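PDB 1G9U: outer protein YOPM from Yersinia pestis, which probably acts as a secreted leucine-rich-repeat effector that alters host cell physiology and promotes bacterial survival in host tissues. Local coordinates for residues E38-W43 with D67-Q72; E94-S99 with K114-D119; Q142-P147 with S164-P169; F154-D159 with S174-A179; L197-A202 with L217-A222. All coordinates share one frame; numbering follows the deposited sequence.

The five contacts follow the chain from its N-terminal helices into the leucine-rich repeats. Contact 1 pairs helix 36-48 with helix 58-71, about 18 Å from contact 2 between centres. Contacts 2, 4 and 5 each join two successive parallel strands: 95-97 with 115-117, 157-159 with 177-179, and 199-201 with 219-221. Contact 3 joins the loops that follow strands 135-137 and 157-159, so its segments alternate along the chain with those of contact 4, which it touches through L168 and I178. Contacts 4 and 5, about 11 Å between centres, meet where strand 177-179 neighbours strand 199-201. Contacts 1 and 5 lie about 41 Å apart between centres: the solenoid grows repeat by repeat from the helical end.

Contact 1 (E38-W43 with D67-Q72); sequences EYYNAW and DCLDRQ. With HG (mercury (II) ion), chain M.
The N-terminal helical hairpin that precedes the repeats is joined here near the start of helix 36-48 and the end of helix 58-71, whose short axes run antiparallel at 174° and 11.3 Å apart. L69 carries the apolar part of the contact through one methyl. Its chi1 of -173° directs the side chain toward the facing helix, and chi2 near 49° sets CD2 as the branch that touches, 3.7 Å from Y39 CB. The same CD2 lies 4.1 Å from W43 CH2 and 4.4 Å from Y40 CE2, so this one methyl touches three aromatic residues, Y40 least closely. The Y39 and L69 side chains cross at about a right angle. W43 NE1 bonds to E88 O, in the loop after strand 75-77, while V62 and L65 of helix 58-71 also touch the W43 side chain. The Y40 hydroxyl approaches the D70 carboxylate, but too closely in the model to be relied on. On another side of helix 58-71, C68 SG binds a mercury ion at 2.2 Å. The helix ends in a Schellman motif with Q72 at positive phi. An antiparallel helix pair ahead of the repeats is in keeping with LRR-containing bacterial effectors.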
# COMPACT_ATOMS: atom_id res chain seq x y z
N GLU A 38 53.38 -19.07 10.10
CA GLU A 38 52.38 -20.14 10.28
C GLU A 38 50.97 -19.59 10.14
O GLU A 38 50.12 -20.22 9.52
CB GLU A 38 52.56 -20.82 11.63
CG GLU A 38 54.05 -21.08 11.85
CD GLU A 38 54.27 -21.87 13.12
OE1 GLU A 38 53.65 -22.95 13.24
OE2 GLU A 38 55.03 -21.37 13.97
N TYR A 39 50.73 -18.38 10.65
CA TYR A 39 49.40 -17.84 10.45
C TYR A 39 49.11 -17.68 8.95
O TYR A 39 48.08 -18.22 8.50
CB TYR A 39 49.21 -16.51 11.22
CG TYR A 39 48.79 -16.81 12.65
CD1 TYR A 39 49.63 -16.53 13.72
CD2 TYR A 39 47.56 -17.40 12.93
CE1 TYR A 39 49.26 -16.80 15.02
CE2 TYR A 39 47.19 -17.69 14.23
CZ TYR A 39 48.04 -17.39 15.27
OH TYR A 39 47.68 -17.68 16.57
N TYR A 40 50.01 -16.95 8.29
CA TYR A 40 49.91 -16.57 6.89
C TYR A 40 49.64 -17.79 6.01
O TYR A 40 48.89 -17.76 5.05
CB TYR A 40 51.14 -15.91 6.35
CG TYR A 40 51.41 -14.49 6.75
CD1 TYR A 40 52.51 -13.89 6.17
CD2 TYR A 40 50.65 -13.76 7.64
CE1 TYR A 40 52.83 -12.59 6.47
CE2 TYR A 40 50.96 -12.44 7.93
CZ TYR A 40 52.06 -11.85 7.34
OH TYR A 40 52.47 -10.56 7.59
N ASN A 41 50.31 -18.85 6.41
CA ASN A 41 50.26 -20.07 5.62
C ASN A 41 48.92 -20.75 5.89
O ASN A 41 48.27 -21.16 4.93
CB ASN A 41 51.50 -20.89 5.94
CG ASN A 41 52.72 -20.50 5.12
OD1 ASN A 41 53.74 -21.20 5.06
ND2 ASN A 41 52.70 -19.39 4.41
N ALA A 42 48.53 -20.89 7.15
CA ALA A 42 47.25 -21.46 7.51
C ALA A 42 46.17 -20.67 6.78
O ALA A 42 45.21 -21.19 6.21
CB ALA A 42 46.95 -21.35 9.01
N TRP A 43 46.35 -19.35 6.77
CA TRP A 43 45.34 -18.58 6.02
C TRP A 43 45.37 -18.81 4.52
O TRP A 43 44.34 -18.84 3.81
CB TRP A 43 45.53 -17.10 6.40
CG TRP A 43 45.23 -16.98 7.88
CD1 TRP A 43 44.51 -17.86 8.64
CD2 TRP A 43 45.63 -15.93 8.74
NE1 TRP A 43 44.45 -17.42 9.93
CE2 TRP A 43 45.12 -16.24 10.02
CE3 TRP A 43 46.37 -14.76 8.54
CZ2 TRP A 43 45.34 -15.39 11.11
CZ3 TRP A 43 46.59 -13.91 9.63
CH2 TRP A 43 46.08 -14.24 10.89
N ASP A 67 46.62 -7.90 7.48
CA ASP A 67 46.88 -6.56 7.97
C ASP A 67 46.52 -6.52 9.44
O ASP A 67 47.14 -5.84 10.25
CB ASP A 67 46.06 -5.53 7.19
CG ASP A 67 45.13 -4.82 8.16
OD1 ASP A 67 44.11 -5.45 8.52
OD2 ASP A 67 45.50 -3.70 8.57
N CYS A 68 45.47 -7.30 9.79
CA CYS A 68 45.15 -7.25 11.21
C CYS A 68 46.30 -7.80 12.07
O CYS A 68 46.54 -7.20 13.11
CB CYS A 68 43.89 -8.03 11.61
SG CYS A 68 43.64 -7.88 13.40
N LEU A 69 46.92 -8.91 11.67
CA LEU A 69 48.02 -9.50 12.40
C LEU A 69 49.23 -8.57 12.25
O LEU A 69 49.98 -8.42 13.20
CB LEU A 69 48.52 -10.83 11.83
CG LEU A 69 49.55 -11.60 12.64
CD1 LEU A 69 49.14 -11.73 14.10
CD2 LEU A 69 49.78 -13.00 12.10
N ASP A 70 49.35 -8.05 11.05
CA ASP A 70 50.49 -7.21 10.72
C ASP A 70 50.37 -5.84 11.39
O ASP A 70 51.39 -5.22 11.70
CB ASP A 70 50.65 -7.02 9.21
CG ASP A 70 51.24 -8.21 8.48
OD1 ASP A 70 51.70 -9.12 9.21
OD2 ASP A 70 51.23 -8.25 7.22
N ARG A 71 49.16 -5.36 11.62
CA ARG A 71 49.02 -4.08 12.33
C ARG A 71 48.80 -4.39 13.80
O ARG A 71 48.84 -3.49 14.63
CB ARG A 71 47.91 -3.24 11.74
CG ARG A 71 47.97 -3.17 10.22
CD ARG A 71 47.29 -1.90 9.74
NE ARG A 71 47.86 -1.42 8.48
CZ ARG A 71 49.13 -1.10 8.28
NH1 ARG A 71 50.01 -1.20 9.27
NH2 ARG A 71 49.53 -0.68 7.08
N GLN A 72 48.59 -5.65 14.15
CA GLN A 72 48.28 -6.18 15.48
C GLN A 72 47.05 -5.43 15.98
O GLN A 72 46.90 -4.97 17.10
CB GLN A 72 49.41 -6.16 16.49
CG GLN A 72 49.95 -7.45 17.05
CD GLN A 72 49.19 -8.74 17.17
OE1 GLN A 72 48.04 -8.93 16.73
NE2 GLN A 72 49.82 -9.75 17.81
HG HG M . 44.90 -8.62 15.11

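Contact 2 (E94-S99 with K114-D119); sequences ESLVAS and KSLLVD
Two neighbouring rungs of the leucine-rich-repeat solenoid meet here, strands 95-97 and 115-117 lying parallel (7° between directions, axes 4.9 Å apart). S95, L96 and V97 pair in register with S115, L116 and L117. E94 O opens the pairing by accepting two amides, K114 N at 2.6 Å and S115 N at 2.9 Å. L96 then bonds through both its backbone N, to S115 O, and its backbone O, to L117 N at 3.1 Å, the latter bond running almost straight out from the carbonyl (C=O...N 178°). A98 N closes the series on L117 O.

L96 and L116 lie side by side on the same face in the same conformation, CG opposite the backbone N (chi1 near 180°); displaced by one repeat, they meet through L96 CD2 and L116 CD1 at 4.0 Å. L76 and L136 continue this row. A98 CB and V118 CG1 add a looser touch at 4.2 Å. The other face carries S95, V97, S115 and L117; the two serine hydroxyls make only a weak bond, S115 OG to S95 OG, and S95 OG has a stronger partner in E75. The E94 and K114 chains run alongside each other, with a long salt bridge (OE2 to NZ 4.0 Å). N121 ND2 bonds to both A98 O and V118 O, the asparagine bridging of successive turns that belongs to the leucine-rich-repeat fold.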
# COMPACT_ATOMS: atom_id res chain seq x y z
N GLU A 94 40.63 -8.40 20.35
CA GLU A 94 39.67 -8.15 21.41
C GLU A 94 38.24 -8.26 20.90
O GLU A 94 37.38 -8.70 21.65
CB GLU A 94 39.87 -6.79 22.07
CG GLU A 94 39.91 -7.02 23.59
CD GLU A 94 41.21 -6.52 24.20
OE1 GLU A 94 41.57 -5.39 23.80
OE2 GLU A 94 41.78 -7.27 25.03
N SER A 95 38.11 -7.89 19.65
CA SER A 95 36.86 -7.93 18.93
C SER A 95 36.96 -8.59 17.55
O SER A 95 37.78 -8.30 16.67
CB SER A 95 36.40 -6.46 18.80
OG SER A 95 35.35 -6.30 17.86
N LEU A 96 36.01 -9.49 17.35
CA LEU A 96 35.77 -10.16 16.09
C LEU A 96 34.42 -9.69 15.51
O LEU A 96 33.37 -9.91 16.12
CB LEU A 96 35.76 -11.69 16.24
CG LEU A 96 35.37 -12.47 14.99
CD1 LEU A 96 36.33 -12.28 13.82
CD2 LEU A 96 35.30 -13.94 15.36
N VAL A 97 34.46 -9.07 14.35
CA VAL A 97 33.28 -8.71 13.58
C VAL A 97 33.26 -9.63 12.35
O VAL A 97 33.99 -9.36 11.40
CB VAL A 97 33.27 -7.21 13.23
CG1 VAL A 97 31.96 -6.76 12.59
CG2 VAL A 97 33.43 -6.43 14.54
N ALA A 98 32.45 -10.68 12.38
CA ALA A 98 32.30 -11.65 11.29
C ALA A 98 30.85 -11.88 10.95
O ALA A 98 30.31 -12.97 10.71
CB ALA A 98 32.95 -12.99 11.68
N SER A 99 30.04 -10.82 10.93
CA SER A 99 28.61 -11.08 10.68
C SER A 99 28.27 -11.08 9.20
O SER A 99 29.00 -10.54 8.37
CB SER A 99 27.78 -10.07 11.46
OG SER A 99 28.33 -8.78 11.32
N LYS A 114 36.80 -9.73 23.92
CA LYS A 114 35.82 -8.95 24.67
C LYS A 114 34.56 -8.70 23.85
O LYS A 114 33.48 -8.52 24.43
CB LYS A 114 36.50 -7.68 25.20
CG LYS A 114 37.34 -8.02 26.44
CD LYS A 114 38.46 -7.01 26.58
CE LYS A 114 39.65 -7.57 27.34
NZ LYS A 114 40.00 -6.70 28.51
N SER A 115 34.63 -8.76 22.53
CA SER A 115 33.43 -8.58 21.71
C SER A 115 33.27 -9.57 20.57
O SER A 115 34.13 -9.86 19.74
CB SER A 115 33.36 -7.12 21.23
OG SER A 115 32.78 -7.15 19.93
N LEU A 116 32.09 -10.22 20.52
CA LEU A 116 31.82 -11.23 19.50
C LEU A 116 30.51 -10.88 18.78
O LEU A 116 29.44 -10.97 19.37
CB LEU A 116 31.70 -12.62 20.12
CG LEU A 116 31.36 -13.78 19.18
CD1 LEU A 116 32.46 -13.93 18.11
CD2 LEU A 116 31.11 -15.03 19.99
N LEU A 117 30.65 -10.43 17.56
CA LEU A 117 29.62 -10.02 16.64
C LEU A 117 29.56 -10.99 15.46
O LEU A 117 30.28 -10.79 14.48
CB LEU A 117 29.88 -8.60 16.10
CG LEU A 117 29.12 -7.52 16.88
CD1 LEU A 117 29.96 -7.01 18.03
CD2 LEU A 117 28.69 -6.38 15.97
N VAL A 118 28.73 -12.02 15.58
CA VAL A 118 28.59 -12.99 14.50
C VAL A 118 27.13 -13.11 14.09
O VAL A 118 26.58 -14.14 13.73
CB VAL A 118 29.20 -14.35 14.90
CG1 VAL A 118 30.71 -14.28 14.97
CG2 VAL A 118 28.63 -14.75 16.24
N ASP A 119 26.41 -11.99 14.15
CA ASP A 119 25.00 -12.04 13.75
C ASP A 119 24.95 -12.35 12.26
O ASP A 119 25.94 -12.16 11.55
CB ASP A 119 24.30 -10.71 14.02
CG ASP A 119 25.16 -9.61 13.41
OD1 ASP A 119 26.35 -9.52 13.80
OD2 ASP A 119 24.68 -8.83 12.56

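Contact 3 (Q142-P147 with S164-P169); sequences QLEKLP and SLKKLP
L165 lays its CD2 methyl against the backbone of the preceding repeat, 3.7 Å from both E144 C and K145 N. Its CG stands opposite its own carbonyl carbon (chi1 -59°), and this turn carries CD2 between two side chains of the other loop: L146 CG lies 4.0 Å away and L143 CB 4.1 Å. L146 and L165 cross at about a right angle, so the L165 CD2 methyl meets the branch point of L146. The L146 CD1 methyl reaches onward to P169, 3.9 Å from its CD. At this end P169 CG also approaches P147 O at 3.5 Å, and L149 touches the proline from outside the pair.

Polar contact is confined to the other end of the loops. S164 N donates to L143 O at 2.8 Å, lying in the carbonyl plane, although the N-H...O angle of 138° shows a bent bond. The E144 CA-H points to S164 O at 3.5 Å and is nearly straight at the hydrogen (167°). K166 folds back to give a weak bond from NZ to S164 O, while its nearest approach to E144 is to the aliphatic stem. Outside the two loops, N163 OD1 accepts from L143 N and N183 OD1 from L165 N, the same link one repeat on.

Between loops that have no regular secondary structure, the side-chain contact is thus mainly apolar, carried by leucines and prolines, with the S164-L143 bond as the one conventional hydrogen bond found between the two segments, and the lysines remain toward the surface.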
# COMPACT_ATOMS: atom_id res chain seq x y z
N GLN A 142 20.62 -19.70 13.88
CA GLN A 142 19.60 -20.72 14.15
C GLN A 142 19.85 -21.41 15.49
O GLN A 142 19.77 -22.62 15.74
CB GLN A 142 19.56 -21.76 13.04
CG GLN A 142 20.07 -21.33 11.68
CD GLN A 142 20.41 -22.59 10.88
OE1 GLN A 142 21.49 -22.65 10.32
NE2 GLN A 142 19.49 -23.55 10.90
N LEU A 143 20.17 -20.53 16.45
CA LEU A 143 20.49 -21.09 17.76
C LEU A 143 19.32 -21.82 18.39
O LEU A 143 18.19 -21.37 18.46
CB LEU A 143 20.94 -19.92 18.63
CG LEU A 143 22.27 -19.30 18.20
CD1 LEU A 143 22.51 -18.07 19.06
CD2 LEU A 143 23.40 -20.31 18.36
N GLU A 144 19.61 -23.00 18.91
CA GLU A 144 18.54 -23.68 19.64
C GLU A 144 18.87 -23.72 21.13
O GLU A 144 17.95 -23.84 21.94
CB GLU A 144 18.31 -25.04 18.97
CG GLU A 144 17.93 -24.75 17.51
CD GLU A 144 18.06 -25.97 16.63
OE1 GLU A 144 17.89 -27.09 17.18
OE2 GLU A 144 18.31 -25.76 15.41
N LYS A 145 20.15 -23.55 21.49
CA LYS A 145 20.54 -23.42 22.89
C LYS A 145 21.86 -22.67 23.06
O LYS A 145 22.70 -22.75 22.18
CB LYS A 145 20.63 -24.76 23.61
CG LYS A 145 19.42 -24.99 24.53
CD LYS A 145 18.41 -25.88 23.80
CE LYS A 145 17.14 -26.06 24.60
NZ LYS A 145 16.03 -26.59 23.74
N LEU A 146 22.00 -21.95 24.17
CA LEU A 146 23.22 -21.18 24.42
C LEU A 146 23.99 -21.80 25.57
O LEU A 146 23.38 -22.56 26.31
CB LEU A 146 22.89 -19.74 24.83
CG LEU A 146 22.18 -18.84 23.82
CD1 LEU A 146 21.35 -17.81 24.57
CD2 LEU A 146 23.23 -18.22 22.91
N PRO A 147 25.25 -21.45 25.78
CA PRO A 147 25.95 -21.95 26.97
C PRO A 147 25.37 -21.25 28.20
O PRO A 147 24.46 -20.43 28.00
CB PRO A 147 27.38 -21.45 26.79
CG PRO A 147 27.29 -20.31 25.82
CD PRO A 147 26.08 -20.55 24.96
N SER A 164 16.18 -19.64 17.63
CA SER A 164 15.11 -20.61 17.83
C SER A 164 15.24 -21.09 19.26
O SER A 164 15.34 -22.28 19.51
CB SER A 164 15.36 -21.82 16.92
OG SER A 164 15.50 -21.27 15.62
N LEU A 165 15.35 -20.10 20.13
CA LEU A 165 15.58 -20.52 21.52
C LEU A 165 14.21 -20.76 22.15
O LEU A 165 13.43 -19.82 22.08
CB LEU A 165 16.37 -19.46 22.27
CG LEU A 165 17.74 -19.12 21.65
CD1 LEU A 165 18.18 -17.70 21.98
CD2 LEU A 165 18.77 -20.15 22.11
N LYS A 166 14.09 -21.97 22.66
CA LYS A 166 12.94 -22.39 23.45
C LYS A 166 13.10 -21.92 24.89
O LYS A 166 12.08 -21.68 25.55
CB LYS A 166 12.77 -23.90 23.32
CG LYS A 166 11.77 -24.29 22.23
CD LYS A 166 12.39 -25.09 21.11
CE LYS A 166 13.08 -24.23 20.06
NZ LYS A 166 14.20 -24.94 19.36
N LYS A 167 14.33 -21.76 25.40
CA LYS A 167 14.54 -21.12 26.70
C LYS A 167 15.91 -20.44 26.77
O LYS A 167 16.81 -20.70 25.98
CB LYS A 167 14.35 -21.94 27.94
CG LYS A 167 14.80 -23.37 27.98
CD LYS A 167 14.46 -23.93 29.36
CE LYS A 167 13.90 -25.34 29.26
NZ LYS A 167 13.52 -25.88 30.60
N LEU A 168 15.97 -19.51 27.72
CA LEU A 168 17.10 -18.64 28.01
C LEU A 168 17.87 -19.22 29.19
O LEU A 168 17.17 -19.63 30.11
CB LEU A 168 16.66 -17.23 28.42
CG LEU A 168 16.37 -16.25 27.30
CD1 LEU A 168 16.52 -14.80 27.75
CD2 LEU A 168 17.29 -16.47 26.10
N PRO A 169 19.19 -19.21 29.21
CA PRO A 169 19.88 -19.60 30.45
C PRO A 169 19.79 -18.43 31.44
O PRO A 169 19.48 -17.29 31.10
CB PRO A 169 21.35 -19.74 30.05
CG PRO A 169 21.46 -18.79 28.90
CD PRO A 169 20.16 -18.89 28.15

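Contact 4 (F154-D159 with S174-A179); sequences FLKIID and SLEFIA
With CG1 opposite the carbonyl carbon (chi1 -69°), I158 places CG2 opposite its backbone N, where it meets I178 CD1 at 4.1 Å. I178 has its own CG1 opposite the backbone N (chi1 179°), and the two isoleucines run side by side in the same direction. The I158 CD1 end turns instead to L175 CD1, also at 4.1 Å, and these two side chains cross at about a right angle. I158 thus packs against two residues of the next repeat, and L149 also touches it. On the other face I157 CG2 lies 3.7 Å from F177 CD1 in an oblique approach; the F177 ring also meets Y201 of the following strand.

Strands 157-159 and 177-179 of adjacent leucine-rich repeats are parallel, 2° apart, with I158 and I178 on the buried side of the solenoid. K156 O receives F177 N at 2.9 Å and, over a very short distance, E176 N. I158 N bonds to F177 O at 3.1 Å and A179 N to I158 O at 3.2 Å, so the backbone N and O of I158 are both bonded. S174 OG gives a further bond to L155 O at 3.2 Å, from above the carbonyl plane. The K156 and E176 chains lie alongside, but NZ and OE2 remain 5.4 Å apart. The contact therefore rests on backbone bonds, the S174 hydroxyl bond and apolar packing on both faces; the opposite charges can add at most a longer-range attraction.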
# COMPACT_ATOMS: atom_id res chain seq x y z
N PHE A 154 31.44 -10.88 32.65
CA PHE A 154 31.56 -9.48 32.21
C PHE A 154 30.61 -9.23 31.04
O PHE A 154 30.79 -8.18 30.44
CB PHE A 154 32.95 -9.12 31.76
CG PHE A 154 34.05 -9.57 32.70
CD1 PHE A 154 34.41 -10.89 32.83
CD2 PHE A 154 34.67 -8.59 33.47
CE1 PHE A 154 35.39 -11.27 33.73
CE2 PHE A 154 35.67 -8.94 34.35
CZ PHE A 154 36.01 -10.28 34.47
N LEU A 155 29.72 -10.20 30.78
CA LEU A 155 28.77 -9.98 29.71
C LEU A 155 27.84 -8.83 30.07
O LEU A 155 27.12 -9.01 31.05
CB LEU A 155 27.83 -11.18 29.58
CG LEU A 155 27.91 -11.91 28.23
CD1 LEU A 155 26.89 -13.03 28.20
CD2 LEU A 155 27.80 -10.93 27.07
N LYS A 156 27.86 -7.74 29.36
CA LYS A 156 27.07 -6.55 29.59
C LYS A 156 25.84 -6.51 28.68
O LYS A 156 24.77 -6.14 29.12
CB LYS A 156 27.94 -5.33 29.26
CG LYS A 156 28.77 -4.97 30.51
CD LYS A 156 30.07 -4.25 30.24
CE LYS A 156 31.18 -4.82 31.12
NZ LYS A 156 30.74 -5.00 32.53
N ILE A 157 26.10 -6.89 27.44
CA ILE A 157 25.13 -6.89 26.38
C ILE A 157 25.06 -8.21 25.62
O ILE A 157 26.05 -8.74 25.13
CB ILE A 157 25.45 -5.85 25.29
CG1 ILE A 157 25.58 -4.43 25.83
CG2 ILE A 157 24.40 -5.97 24.21
CD1 ILE A 157 26.45 -3.61 24.89
N ILE A 158 23.83 -8.70 25.56
CA ILE A 158 23.61 -9.97 24.89
C ILE A 158 22.53 -9.75 23.84
O ILE A 158 21.44 -9.26 24.14
CB ILE A 158 23.14 -11.07 25.84
CG1 ILE A 158 24.15 -11.57 26.87
CG2 ILE A 158 22.59 -12.22 25.00
CD1 ILE A 158 23.57 -12.50 27.92
N ASP A 159 22.78 -10.11 22.58
CA ASP A 159 21.70 -9.98 21.63
C ASP A 159 21.49 -11.33 20.97
O ASP A 159 22.32 -11.70 20.15
CB ASP A 159 21.98 -8.96 20.54
CG ASP A 159 20.94 -8.85 19.44
OD1 ASP A 159 19.91 -9.57 19.35
OD2 ASP A 159 21.17 -7.93 18.62
N SER A 174 26.07 -9.00 35.76
CA SER A 174 26.63 -7.81 35.11
C SER A 174 25.79 -7.41 33.90
O SER A 174 26.12 -6.44 33.23
CB SER A 174 28.03 -8.12 34.56
OG SER A 174 28.08 -9.45 34.06
N LEU A 175 24.79 -8.23 33.58
CA LEU A 175 24.04 -7.96 32.36
C LEU A 175 23.45 -6.56 32.40
O LEU A 175 22.80 -6.15 33.36
CB LEU A 175 22.91 -8.97 32.24
CG LEU A 175 22.11 -8.92 30.94
CD1 LEU A 175 23.06 -8.88 29.76
CD2 LEU A 175 21.13 -10.08 30.88
N GLU A 176 23.66 -5.81 31.33
CA GLU A 176 22.95 -4.55 31.30
C GLU A 176 21.80 -4.57 30.30
O GLU A 176 20.77 -3.90 30.36
CB GLU A 176 23.96 -3.45 30.92
CG GLU A 176 24.71 -3.08 32.19
CD GLU A 176 25.96 -2.24 31.99
OE1 GLU A 176 26.37 -2.12 30.81
OE2 GLU A 176 26.51 -1.75 33.01
N PHE A 177 21.94 -5.32 29.22
CA PHE A 177 20.94 -5.20 28.17
C PHE A 177 20.67 -6.59 27.61
O PHE A 177 21.62 -7.30 27.24
CB PHE A 177 21.50 -4.38 27.02
CG PHE A 177 20.70 -4.35 25.72
CD1 PHE A 177 20.78 -5.23 24.65
CD2 PHE A 177 19.79 -3.31 25.55
CE1 PHE A 177 20.00 -5.10 23.52
CE2 PHE A 177 19.03 -3.14 24.41
CZ PHE A 177 19.13 -4.03 23.36
N ILE A 178 19.41 -6.92 27.39
CA ILE A 178 19.30 -8.17 26.65
C ILE A 178 18.11 -8.04 25.69
O ILE A 178 17.10 -7.43 26.04
CB ILE A 178 19.19 -9.43 27.49
CG1 ILE A 178 19.05 -10.68 26.61
CG2 ILE A 178 18.10 -9.31 28.53
CD1 ILE A 178 19.21 -11.99 27.34
N ALA A 179 18.34 -8.58 24.52
CA ALA A 179 17.39 -8.63 23.41
C ALA A 179 17.23 -10.10 23.06
O ALA A 179 18.22 -10.73 22.65
CB ALA A 179 17.92 -7.84 22.22

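Contact 5 (L197-A202 with L217-A222); sequences LTAIYA and LESIVA
T198 O accepts two amides of the next repeat, E218 N at 2.7 Å and S219 N at 2.8 Å. The first donor sits above the carbonyl plane, 37° out of it; the second is tilted less. I200 N has only a weak bond to S219 O, but I200 O takes V221 N at 3.0 Å. A202 N reaches V221 O at 2.9 Å with an almost straight N-H...O angle of 176°. These bonds join parallel strands 199-201 and 219-221 in adjacent leucine-rich repeats, and N225 continues the pattern by bonding through ND2 to both A202 O and A222 O. L197 O is satisfied by S216 OG.

Side-chain polar groups use water. One water donates to E218 OE2 and bonds weakly to T198 OG1; a second hydrogen-bonds to Y201 OH at 3.0 Å and weakly to S219 OG. Y201 CG stands opposite the carbonyl carbon (chi1 -57°), and the CD2-CE2 side of the ring lies along V221, with CE2 3.4 Å from CG2. On the buried face, I200 CG1 meets L217 CD1 at 3.7 Å, the two chains crossing at about a right angle, while L197 CG touches that methyl at 3.9 Å.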
# COMPACT_ATOMS: atom_id res chain seq x y z
N LEU A 197 20.38 -4.76 35.24
CA LEU A 197 19.55 -4.83 34.03
C LEU A 197 18.72 -3.57 33.79
O LEU A 197 17.91 -3.12 34.59
CB LEU A 197 18.64 -6.05 34.17
CG LEU A 197 17.87 -6.35 32.87
CD1 LEU A 197 18.85 -6.55 31.72
CD2 LEU A 197 16.94 -7.53 33.05
N THR A 198 18.88 -2.94 32.63
CA THR A 198 18.34 -1.71 32.10
C THR A 198 17.27 -1.80 31.01
O THR A 198 16.37 -0.94 30.93
CB THR A 198 19.59 -0.96 31.54
OG1 THR A 198 20.10 -0.25 32.68
CG2 THR A 198 19.26 0.06 30.49
N ALA A 199 17.39 -2.82 30.17
CA ALA A 199 16.52 -3.10 29.05
C ALA A 199 16.58 -4.58 28.62
O ALA A 199 17.68 -5.13 28.53
CB ALA A 199 16.86 -2.24 27.84
N ILE A 200 15.38 -5.06 28.38
CA ILE A 200 14.90 -6.32 27.90
C ILE A 200 13.97 -6.19 26.68
O ILE A 200 12.96 -5.51 26.86
CB ILE A 200 13.94 -7.10 28.84
CG1 ILE A 200 14.02 -6.63 30.28
CG2 ILE A 200 14.13 -8.60 28.74
CD1 ILE A 200 14.18 -7.74 31.28
N TYR A 201 14.26 -6.88 25.62
CA TYR A 201 13.45 -7.15 24.45
C TYR A 201 13.25 -8.68 24.51
O TYR A 201 14.24 -9.39 24.46
CB TYR A 201 14.06 -6.79 23.10
CG TYR A 201 14.44 -5.33 23.09
CD1 TYR A 201 15.52 -4.87 23.80
CD2 TYR A 201 13.68 -4.40 22.39
CE1 TYR A 201 15.82 -3.52 23.77
CE2 TYR A 201 13.98 -3.06 22.38
CZ TYR A 201 15.07 -2.61 23.08
OH TYR A 201 15.41 -1.27 23.09
N ALA A 202 11.99 -9.02 24.67
CA ALA A 202 11.48 -10.37 24.74
C ALA A 202 10.20 -10.39 23.91
O ALA A 202 9.30 -11.23 23.99
CB ALA A 202 11.31 -10.81 26.19
N LEU A 217 15.53 -1.73 36.11
CA LEU A 217 15.08 -1.79 34.72
C LEU A 217 14.54 -0.46 34.23
O LEU A 217 13.76 0.13 34.97
CB LEU A 217 13.95 -2.80 34.57
CG LEU A 217 13.67 -3.09 33.09
CD1 LEU A 217 14.86 -3.85 32.52
CD2 LEU A 217 12.34 -3.81 32.99
N GLU A 218 14.99 -0.05 33.05
CA GLU A 218 14.52 1.18 32.43
C GLU A 218 13.49 0.94 31.33
O GLU A 218 12.57 1.71 31.05
CB GLU A 218 15.65 2.03 31.83
CG GLU A 218 16.40 2.79 32.91
CD GLU A 218 17.64 3.53 32.44
OE1 GLU A 218 17.75 3.85 31.24
OE2 GLU A 218 18.49 3.82 33.31
N SER A 219 13.65 -0.18 30.62
CA SER A 219 12.68 -0.34 29.55
C SER A 219 12.38 -1.82 29.40
O SER A 219 13.32 -2.59 29.58
CB SER A 219 13.27 0.20 28.23
OG SER A 219 13.76 -0.92 27.51
N ILE A 220 11.14 -2.13 29.07
CA ILE A 220 10.78 -3.50 28.73
C ILE A 220 9.91 -3.44 27.46
O ILE A 220 8.92 -2.70 27.41
CB ILE A 220 10.11 -4.29 29.85
CG1 ILE A 220 9.81 -5.73 29.39
CG2 ILE A 220 8.85 -3.70 30.47
CD1 ILE A 220 9.28 -6.55 30.54
N VAL A 221 10.36 -4.16 26.45
CA VAL A 221 9.74 -4.45 25.20
C VAL A 221 9.32 -5.92 25.07
O VAL A 221 10.15 -6.79 24.83
CB VAL A 221 10.69 -4.17 24.02
CG1 VAL A 221 9.95 -4.47 22.71
CG2 VAL A 221 11.13 -2.72 24.21
N ALA A 222 8.03 -6.16 25.22
CA ALA A 222 7.53 -7.52 25.18
C ALA A 222 6.23 -7.66 24.37
O ALA A 222 5.34 -8.45 24.74
CB ALA A 222 7.32 -8.04 26.59
O HOH W 1 19.18 1.45 35.41
O HOH W 2 14.25 1.01 24.70